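Local coordinates for DNA mimic protein DMP12 (Neisseria meningitidis MC58, PDB 3W1O) that mimics the shape and charge of DNA and binds the histone-like protein HU, partially preventing HU from binding DNA and more likely regulating than blocking it, at residues L8-K13 with I25-K30. Numbering follows the deposited sequence.
Sequences LIFCLK and IDWAYK
Ala28 presses its methyl squarely on the Phe10 ring: CB lies 3.5 Å from the ring centroid and 3° off the normal, a CH-pi contact centred well enough that all six ring carbons are nearly equidistant from it. Phe10 CG lies between the backbone N and the carbonyl carbon, a torsion that brings one ring face over Ala28. Ile25 reaches the same ring in its plane, CD1 standing 3.9 Å from Phe10 CE2 at the edge. A second CH-pi contact repeats the geometry with the partners exchanged, Leu8 CD1 resting over the centre of the Tyr29 ring, 8° off its normal. That methyl also touches Ala28 CB at 3.5 Å and thus wedges between the two helix residues.

At the other end of the contact, Trp27 holds CG opposite the backbone N, and its indole meets Leu12 and Lys13. Leu12 CD2 sits over one face, offset toward the rim and 3.4 Å from Trp27 CE3, while the extended Lys13 chain crosses at the edge, CD lying 3.7 Å from Trp27 CZ2.

The axes of 8-10 and 25-30 run at 102° to each other; the helix packs across the strand on one face of the antiparallel sheet, a mostly buried, apolar helix-on-sheet packing. Strands 37-40 and 115-118 flank this strand, contributing Val37 and Ile116 to the surroundings of Phe10, whereas Ile9 and Cys11 face helix 96-111 on the opposite side.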
loop_
_atom_site.group_PDB
_atom_site.type_symbol
_atom_site.label_atom_id
_atom_site.label_comp_id
_atom_site.label_asym_id
_atom_site.label_seq_id
_atom_site.Cartn_x
_atom_site.Cartn_y
_atom_site.Cartn_z
ATOM N N LEU A 8 6.350 -3.024 1.782
ATOM C CA LEU A 8 5.018 -3.634 1.789
ATOM C C LEU A 8 3.967 -2.563 1.855
ATOM O O LEU A 8 4.114 -1.565 2.560
ATOM C CB LEU A 8 4.840 -4.601 2.956
ATOM C CG LEU A 8 5.817 -5.791 3.077
ATOM C CD1 LEU A 8 5.375 -6.648 4.262
ATOM C CD2 LEU A 8 5.894 -6.623 1.787
ATOM N N ILE A 9 2.885 -2.781 1.121
ATOM C CA ILE A 9 1.666 -1.984 1.351
ATOM C C ILE A 9 0.639 -3.042 1.678
ATOM O O ILE A 9 0.446 -3.962 0.873
ATOM C CB ILE A 9 1.279 -1.241 0.087
ATOM C CG1 ILE A 9 2.378 -0.194 -0.235
ATOM C CG2 ILE A 9 -0.164 -0.646 0.227
ATOM C CD1 ILE A 9 2.148 0.647 -1.504
ATOM N N PHE A 10 0.020 -2.983 2.848
ATOM C CA PHE A 10 -0.872 -4.064 3.195
ATOM C C PHE A 10 -1.939 -3.684 4.223
ATOM O O PHE A 10 -1.833 -2.601 4.868
ATOM C CB PHE A 10 -0.059 -5.267 3.738
ATOM C CG PHE A 10 0.448 -5.089 5.162
ATOM C CD1 PHE A 10 -0.280 -5.583 6.253
ATOM C CD2 PHE A 10 1.635 -4.398 5.399
ATOM C CE1 PHE A 10 0.181 -5.352 7.605
ATOM C CE2 PHE A 10 2.090 -4.193 6.716
ATOM C CZ PHE A 10 1.351 -4.695 7.811
ATOM N N CYS A 11 -2.908 -4.597 4.385
ATOM C CA CYS A 11 -3.761 -4.599 5.581
ATOM C C CYS A 11 -3.853 -6.030 6.035
ATOM O O CYS A 11 -3.426 -6.949 5.326
ATOM C CB CYS A 11 -5.134 -3.946 5.291
ATOM S SG CYS A 11 -6.116 -4.878 4.101
ATOM N N LEU A 12 -4.300 -6.236 7.273
ATOM C CA LEU A 12 -4.603 -7.542 7.746
ATOM C C LEU A 12 -5.815 -8.097 7.010
ATOM O O LEU A 12 -6.708 -7.342 6.555
ATOM C CB LEU A 12 -4.917 -7.501 9.223
ATOM C CG LEU A 12 -3.757 -6.985 10.059
ATOM C CD1 LEU A 12 -4.006 -7.111 11.590
ATOM C CD2 LEU A 12 -2.504 -7.727 9.672
ATOM N N LYS A 13 -5.850 -9.411 6.947
ATOM C CA LYS A 13 -7.036 -10.119 6.501
ATOM C C LYS A 13 -8.211 -9.987 7.460
ATOM O O LYS A 13 -8.024 -9.787 8.650
ATOM C CB LYS A 13 -6.713 -11.590 6.402
ATOM C CG LYS A 13 -6.047 -11.922 5.116
ATOM C CD LYS A 13 -5.492 -13.307 5.226
ATOM C CE LYS A 13 -5.407 -13.955 3.897
ATOM N NZ LYS A 13 -5.241 -15.412 4.207
ATOM N N ILE A 25 3.552 -6.369 11.309
ATOM C CA ILE A 25 4.581 -6.339 10.233
ATOM C C ILE A 25 5.108 -7.756 9.993
ATOM O O ILE A 25 5.259 -8.178 8.842
ATOM C CB ILE A 25 5.778 -5.424 10.590
ATOM C CG1 ILE A 25 5.299 -3.987 10.836
ATOM C CG2 ILE A 25 6.854 -5.431 9.461
ATOM C CD1 ILE A 25 4.633 -3.332 9.604
ATOM N N ASP A 26 5.385 -8.468 11.080
ATOM C CA ASP A 26 5.815 -9.856 10.984
ATOM C C ASP A 26 4.773 -10.678 10.229
ATOM O O ASP A 26 5.130 -11.425 9.346
ATOM C CB ASP A 26 6.037 -10.462 12.358
ATOM C CG ASP A 26 7.219 -9.845 13.105
ATOM O OD1 ASP A 26 8.114 -9.199 12.486
ATOM O OD2 ASP A 26 7.232 -10.037 14.346
ATOM N N TRP A 27 3.494 -10.496 10.555
ATOM C CA TRP A 27 2.404 -11.174 9.861
ATOM C C TRP A 27 2.480 -10.886 8.357
ATOM O O TRP A 27 2.390 -11.830 7.554
ATOM C CB TRP A 27 1.037 -10.774 10.413
ATOM C CG TRP A 27 -0.100 -11.451 9.724
ATOM C CD1 TRP A 27 -0.702 -12.616 10.098
ATOM C CD2 TRP A 27 -0.796 -10.985 8.546
ATOM N NE1 TRP A 27 -1.724 -12.904 9.234
ATOM C CE2 TRP A 27 -1.798 -11.934 8.263
ATOM C CE3 TRP A 27 -0.658 -9.850 7.706
ATOM C CZ2 TRP A 27 -2.689 -11.812 7.155
ATOM C CZ3 TRP A 27 -1.538 -9.708 6.613
ATOM C CH2 TRP A 27 -2.529 -10.694 6.338
ATOM N N ALA A 28 2.678 -9.621 7.972
ATOM C CA ALA A 28 2.660 -9.271 6.545
ATOM C C ALA A 28 3.801 -9.999 5.809
ATOM O O ALA A 28 3.571 -10.589 4.754
ATOM C CB ALA A 28 2.785 -7.770 6.395
ATOM N N TYR A 29 5.009 -9.952 6.387
ATOM C CA TYR A 29 6.172 -10.601 5.738
ATOM C C TYR A 29 6.005 -12.097 5.665
ATOM O O TYR A 29 6.546 -12.727 4.745
ATOM C CB TYR A 29 7.489 -10.244 6.443
ATOM C CG TYR A 29 8.008 -8.897 5.991
ATOM C CD1 TYR A 29 8.401 -8.682 4.659
ATOM C CD2 TYR A 29 8.083 -7.829 6.881
ATOM C CE1 TYR A 29 8.866 -7.419 4.234
ATOM C CE2 TYR A 29 8.546 -6.579 6.468
ATOM C CZ TYR A 29 8.938 -6.373 5.163
ATOM O OH TYR A 29 9.376 -5.111 4.775
ATOM N N LYS A 30 5.255 -12.653 6.623
ATOM C CA LYS A 30 4.882 -14.086 6.610
ATOM C C LYS A 30 3.679 -14.450 5.744
ATOM O O LYS A 30 3.397 -15.642 5.563
ATOM C CB LYS A 30 4.573 -14.572 8.034
ATOM C CG LYS A 30 5.838 -14.729 8.884
ATOM C CD LYS A 30 5.483 -14.685 10.374
ATOM C CE LYS A 30 5.202 -16.073 10.907
ATOM N NZ LYS A 30 5.366 -16.043 12.400
#